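PDB 4IO2: glutamate receptor 1 from Adineta vaga, which binds glutamate through this extracellular ligand-binding domain and probably works as a glutamate-gated ion channel. Local coordinates for residues A[84-98]-A[203-215]. Residues are numbered along the deposited sequence; the frame is centred on the assembly and turned at random. Where two conformers were deposited one is given.
With GLU (glutamic acid), chain E.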
loop_
_atom_site.group_PDB
_atom_site.type_symbol
_atom_site.label_atom_id
_atom_site.label_comp_id
_atom_site.label_asym_id
_atom_site.label_seq_id
_atom_site.Cartn_x
_atom_site.Cartn_y
_atom_site.Cartn_z
ATOM N N GLY A 84 -4.207 13.430 5.497
ATOM C CA GLY A 84 -5.584 13.041 5.634
ATOM C C GLY A 84 -5.859 11.753 4.897
ATOM O O GLY A 84 -4.964 10.975 4.517
ATOM N N ASP A 85 -7.147 11.487 4.700
ATOM C CA ASP A 85 -7.627 10.350 3.900
ATOM C C ASP A 85 -7.595 10.738 2.426
ATOM O O ASP A 85 -8.628 10.870 1.790
ATOM C CB ASP A 85 -9.034 9.904 4.340
ATOM C CG ASP A 85 -10.075 11.031 4.455
ATOM O OD1 ASP A 85 -9.742 12.215 4.546
ATOM O OD2 ASP A 85 -11.299 10.689 4.501
ATOM N N ILE A 86 -6.364 10.941 1.919
ATOM C CA ILE A 86 -6.129 11.478 0.589
ATOM C C ILE A 86 -5.565 10.380 -0.291
ATOM O O ILE A 86 -4.462 9.862 -0.058
ATOM C CB ILE A 86 -5.135 12.654 0.638
ATOM C CG1 ILE A 86 -5.593 13.750 1.612
ATOM C CG2 ILE A 86 -4.954 13.250 -0.712
ATOM C CD1 ILE A 86 -4.480 14.721 2.006
ATOM N N THR A 87 -6.365 9.962 -1.276
ATOM C CA THR A 87 -5.975 8.891 -2.157
ATOM C C THR A 87 -4.847 9.268 -3.110
ATOM O O THR A 87 -4.874 10.315 -3.754
ATOM C CB THR A 87 -7.189 8.387 -2.943
ATOM O OG1 THR A 87 -8.229 8.040 -2.021
ATOM C CG2 THR A 87 -6.862 7.156 -3.811
ATOM N N VAL A 88 -3.861 8.386 -3.237
ATOM C CA VAL A 88 -2.754 8.551 -4.192
ATOM C C VAL A 88 -3.281 8.157 -5.557
ATOM O O VAL A 88 -3.735 7.023 -5.769
ATOM C CB VAL A 88 -1.580 7.670 -3.780
ATOM C CG1 VAL A 88 -0.428 7.887 -4.752
ATOM C CG2 VAL A 88 -1.152 7.994 -2.333
ATOM N N THR A 89 -3.296 9.091 -6.495
ATOM C CA THR A 89 -3.775 8.820 -7.854
ATOM C C THR A 89 -2.755 9.290 -8.880
ATOM O O THR A 89 -1.946 10.144 -8.620
ATOM C CB THR A 89 -5.106 9.518 -8.201
ATOM O OG1 THR A 89 -4.868 10.908 -8.323
ATOM C CG2 THR A 89 -6.205 9.272 -7.130
ATOM N N SER A 90 -2.824 8.707 -10.057
ATOM C CA SER A 90 -1.936 9.064 -11.164
ATOM C C SER A 90 -2.061 10.538 -11.513
ATOM O O SER A 90 -1.072 11.222 -11.716
ATOM C CB SER A 90 -2.225 8.184 -12.409
ATOM O OG SER A 90 -3.569 8.328 -12.888
ATOM N N ALA A 91 -3.283 11.026 -11.611
ATOM C CA ALA A 91 -3.480 12.429 -11.973
ATOM C C ALA A 91 -2.897 13.334 -10.904
ATOM O O ALA A 91 -2.297 14.378 -11.218
ATOM C CB ALA A 91 -4.981 12.783 -12.172
ATOM N N ARG A 92 -3.075 13.008 -9.631
ATOM C CA ARG A 92 -2.499 13.866 -8.581
ATOM C C ARG A 92 -0.973 13.822 -8.566
ATOM O O ARG A 92 -0.328 14.827 -8.304
ATOM C CB ARG A 92 -3.085 13.501 -7.205
ATOM C CG ARG A 92 -4.548 13.893 -7.063
ATOM C CD ARG A 92 -5.221 13.209 -5.881
ATOM N NE ARG A 92 -6.625 13.560 -5.784
ATOM C CZ ARG A 92 -7.466 13.078 -4.879
ATOM N NH1 ARG A 92 -7.017 12.236 -3.968
ATOM N NH2 ARG A 92 -8.729 13.490 -4.870
ATOM N N ARG A 93 -0.414 12.664 -8.845
ATOM C CA ARG A 93 1.043 12.486 -8.847
ATOM C C ARG A 93 1.737 13.315 -9.928
ATOM O O ARG A 93 2.921 13.576 -9.801
ATOM C CB ARG A 93 1.356 10.982 -8.979
ATOM C CG ARG A 93 2.844 10.644 -8.938
ATOM C CD ARG A 93 3.469 10.901 -7.571
ATOM N NE ARG A 93 4.898 10.692 -7.537
ATOM C CZ ARG A 93 5.791 11.624 -7.849
ATOM N NH1 ARG A 93 5.403 12.840 -8.240
ATOM N NH2 ARG A 93 7.091 11.343 -7.780
ATOM N N GLU A 94 0.991 13.737 -10.941
ATOM C CA GLU A 94 1.565 14.648 -11.927
ATOM C C GLU A 94 1.933 15.992 -11.316
ATOM O O GLU A 94 2.823 16.671 -11.822
ATOM C CB GLU A 94 0.573 14.906 -13.060
ATOM C CG GLU A 94 0.334 13.721 -13.921
ATOM C CD GLU A 94 1.454 13.466 -14.964
ATOM O OE1 GLU A 94 2.497 14.183 -14.962
ATOM O OE2 GLU A 94 1.272 12.529 -15.790
ATOM N N ILE A 95 1.241 16.404 -10.255
ATOM C CA ILE A 95 1.416 17.755 -9.715
ATOM C C ILE A 95 1.987 17.837 -8.301
ATOM O O ILE A 95 2.459 18.906 -7.892
ATOM C CB ILE A 95 0.120 18.608 -9.840
ATOM C CG1 ILE A 95 -1.040 17.985 -9.090
ATOM C CG2 ILE A 95 -0.165 18.879 -11.318
ATOM C CD1 ILE A 95 -2.210 18.920 -8.840
ATOM N N VAL A 96 1.929 16.737 -7.558
ATOM C CA VAL A 96 2.483 16.657 -6.211
ATOM C C VAL A 96 3.163 15.313 -6.060
ATOM O O VAL A 96 2.913 14.364 -6.842
ATOM C CB VAL A 96 1.400 16.785 -5.115
ATOM C CG1 VAL A 96 0.729 18.169 -5.142
ATOM C CG2 VAL A 96 0.343 15.679 -5.185
ATOM N N ALA A 97 3.979 15.181 -5.014
ATOM C CA ALA A 97 4.465 13.861 -4.597
ATOM C C ALA A 97 3.669 13.347 -3.413
ATOM O O ALA A 97 2.919 14.079 -2.765
ATOM C CB ALA A 97 5.992 13.868 -4.318
ATOM N N PHE A 98 3.824 12.050 -3.140
ATOM C CA PHE A 98 3.203 11.457 -1.977
ATOM C C PHE A 98 4.239 10.702 -1.187
ATOM O O PHE A 98 5.117 10.050 -1.744
ATOM C CB PHE A 98 2.084 10.505 -2.387
ATOM C CG PHE A 98 0.881 11.171 -2.985
ATOM C CD1 PHE A 98 0.779 11.362 -4.349
ATOM C CD2 PHE A 98 -0.178 11.548 -2.183
ATOM C CE1 PHE A 98 -0.362 11.901 -4.898
ATOM C CE2 PHE A 98 -1.311 12.068 -2.719
ATOM C CZ PHE A 98 -1.405 12.277 -4.070
ATOM N N ASP A 203 -11.319 -0.438 -6.506
ATOM C CA ASP A 203 -10.312 0.622 -6.572
ATOM C C ASP A 203 -9.322 0.576 -5.416
ATOM O O ASP A 203 -9.128 1.563 -4.701
ATOM C CB ASP A 203 -10.954 2.013 -6.673
ATOM C CG ASP A 203 -10.028 3.049 -7.266
ATOM O OD1 ASP A 203 -9.298 2.727 -8.219
ATOM O OD2 ASP A 203 -9.957 4.181 -6.738
ATOM N N LYS A 204 -8.720 -0.584 -5.239
ATOM C CA LYS A 204 -7.658 -0.776 -4.258
ATOM C C LYS A 204 -6.615 0.297 -4.465
ATOM O O LYS A 204 -6.133 0.536 -5.599
ATOM C CB LYS A 204 -7.016 -2.151 -4.404
ATOM C CG LYS A 204 -7.997 -3.314 -4.291
ATOM C CD LYS A 204 -9.086 -3.073 -3.276
ATOM C CE LYS A 204 -10.100 -4.220 -3.247
ATOM N NZ LYS A 204 -10.077 -5.078 -4.460
ATOM N N SER A 205 -6.283 0.976 -3.378
ATOM C CA SER A 205 -5.472 2.158 -3.450
ATOM C C SER A 205 -4.778 2.396 -2.103
ATOM O O SER A 205 -4.800 1.553 -1.225
ATOM C CB SER A 205 -6.404 3.322 -3.869
ATOM O OG SER A 205 -7.542 3.409 -2.997
ATOM N N THR A 206 -4.177 3.564 -1.956
ATOM C CA THR A 206 -3.486 3.938 -0.734
ATOM C C THR A 206 -3.762 5.381 -0.379
ATOM O O THR A 206 -4.100 6.168 -1.267
ATOM C CB THR A 206 -1.954 3.766 -0.894
ATOM O OG1 THR A 206 -1.501 4.539 -2.026
ATOM C CG2 THR A 206 -1.546 2.292 -1.116
ATOM N N PHE A 207 -3.572 5.729 0.870
ATOM C CA PHE A 207 -3.540 7.104 1.333
ATOM C C PHE A 207 -2.080 7.465 1.564
ATOM O O PHE A 207 -1.309 6.659 2.112
ATOM C CB PHE A 207 -4.258 7.297 2.647
ATOM C CG PHE A 207 -5.759 7.059 2.606
ATOM C CD1 PHE A 207 -6.519 7.279 1.474
ATOM C CD2 PHE A 207 -6.422 6.660 3.755
ATOM C CE1 PHE A 207 -7.894 7.068 1.483
ATOM C CE2 PHE A 207 -7.804 6.465 3.774
ATOM C CZ PHE A 207 -8.538 6.673 2.644
ATOM N N GLY A 208 -1.682 8.671 1.156
ATOM C CA GLY A 208 -0.326 9.158 1.359
ATOM C C GLY A 208 -0.372 10.581 1.826
ATOM O O GLY A 208 -1.337 11.307 1.571
ATOM N N ILE A 209 0.715 10.996 2.471
ATOM C CA ILE A 209 0.897 12.406 2.813
ATOM C C ILE A 209 1.321 13.152 1.540
ATOM O O ILE A 209 2.227 12.729 0.853
ATOM C CB ILE A 209 1.920 12.568 3.958
ATOM C CG1 ILE A 209 1.327 11.926 5.214
ATOM C CG2 ILE A 209 2.221 14.053 4.178
ATOM C CD1 ILE A 209 2.253 11.991 6.423
ATOM N N VAL A 210 0.641 14.244 1.232
ATOM C CA VAL A 210 0.947 15.038 0.059
ATOM C C VAL A 210 2.119 15.933 0.370
ATOM O O VAL A 210 2.128 16.608 1.391
ATOM C CB VAL A 210 -0.263 15.913 -0.350
ATOM C CG1 VAL A 210 0.046 16.634 -1.645
ATOM C CG2 VAL A 210 -1.530 15.104 -0.489
ATOM N N THR A 211 3.087 15.978 -0.533
ATOM C CA THR A 211 4.256 16.852 -0.410
ATOM C C THR A 211 4.521 17.512 -1.758
ATOM O O THR A 211 4.050 17.058 -2.785
ATOM C CB THR A 211 5.534 16.097 0.047
ATOM O OG1 THR A 211 6.115 15.397 -1.040
ATOM C CG2 THR A 211 5.259 15.113 1.160
ATOM N N PRO A 212 5.363 18.535 -1.766
ATOM C CA PRO A 212 5.780 19.057 -3.057
ATOM C C PRO A 212 6.544 18.012 -3.852
ATOM O O PRO A 212 7.185 17.154 -3.243
ATOM C CB PRO A 212 6.703 20.237 -2.682
ATOM C CG PRO A 212 6.244 20.633 -1.309
ATOM C CD PRO A 212 5.878 19.337 -0.643
ATOM N N LYS A 213 6.553 18.136 -5.177
ATOM C CA LYS A 213 7.446 17.315 -5.959
ATOM C C LYS A 213 8.893 17.673 -5.638
ATOM O O LYS A 213 9.207 18.815 -5.305
ATOM C CB LYS A 213 7.169 17.526 -7.443
ATOM C CG LYS A 213 5.834 16.911 -7.862
ATOM C CD LYS A 213 5.709 16.886 -9.364
ATOM C CE LYS A 213 5.467 18.245 -9.933
ATOM N NZ LYS A 213 5.320 18.146 -11.428
ATOM N N GLU A 214 9.760 16.676 -5.713
ATOM C CA GLU A 214 11.201 16.876 -5.492
ATOM C C GLU A 214 11.522 17.548 -4.147
ATOM O O GLU A 214 12.382 18.412 -4.070
ATOM C CB GLU A 214 11.827 17.638 -6.674
ATOM C CG GLU A 214 11.671 16.868 -7.972
ATOM C CD GLU A 214 12.099 17.631 -9.179
ATOM O OE1 GLU A 214 13.046 18.443 -9.052
ATOM O OE2 GLU A 214 11.493 17.404 -10.257
ATOM N N TRP A 215 10.841 17.135 -3.081
ATOM C CA TRP A 215 10.914 17.812 -1.788
ATOM C C TRP A 215 12.182 17.486 -1.043
ATOM O O TRP A 215 12.561 16.329 -0.945
ATOM C CB TRP A 215 9.737 17.340 -0.935
ATOM C CG TRP A 215 9.393 18.135 0.254
ATOM C CD1 TRP A 215 9.340 19.500 0.372
ATOM C CD2 TRP A 215 8.946 17.611 1.489
ATOM N NE1 TRP A 215 8.883 19.852 1.626
ATOM C CE2 TRP A 215 8.625 18.701 2.326
ATOM C CE3 TRP A 215 8.758 16.301 1.976
ATOM C CZ2 TRP A 215 8.160 18.521 3.621
ATOM C CZ3 TRP A 215 8.316 16.134 3.236
ATOM C CH2 TRP A 215 7.996 17.238 4.057
HETATM N N GLU E . -9.917 9.618 -0.358
HETATM C CA GLU E . -10.761 10.341 -1.313
HETATM C C GLU E . -9.904 11.243 -2.197
HETATM O O GLU E . -8.712 11.466 -1.864
HETATM C CB GLU E . -11.837 11.186 -0.625
HETATM C CG GLU E . -12.796 10.435 0.306
HETATM C CD GLU E . -13.785 9.495 -0.382
HETATM O OE1 GLU E . -13.846 9.500 -1.610
HETATM O OE2 GLU E . -14.555 8.807 0.339
HETATM O OXT GLU E . -10.414 11.722 -3.237
HETATM O O HOH W 1 -2.277 11.693 4.156
HETATM O O HOH W 2 4.478 19.898 -6.174
#
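Phe207 lays one face of its ring over the backbone of Asp85, whose CA sits above the ring centre and whose CB makes a CH-pi contact 4.0 Å from the centroid; Thr87 OG1 meets the edge, near the ring plane, 3.7 Å from Phe207 CE1. The Phe98 ring takes Val88 CG2 on one face and Gly208 O at its edge. A flat, apolar ring suits position 207, against the Asp85 backbone and beside the ligand amine. Cutting Phe207 back to an alanine is likely to open a gap under Asp85 and leave the loop that meets the ligand amine less firmly placed. Gly208 fits because a side chain would run into Val88 and Phe98. Phe98 CE2 also touches Val210 CG2 (3.8 Å), a branch that reaches Ile86 as well, while Val210 CG1, anti to the backbone N (chi1 -175°), is turned to Val96. Val88 N binds Thr206 O (3.0 Å), and Ala97 and Thr211 form an antiparallel hydrogen-bonded pair. Lys213, long and flexible, turns at chi3 (-73°) to bring NZ to Glu94 O (2.9 Å). Asp85 O and Thr87 OG1 both accept from the glutamate amine, while Arg92 holds the alpha-carboxylate edge-on through NH1 and NH2, the arrangement characteristic of the agonist site in the clamshell ligand-binding domain of ionotropic glutamate receptors.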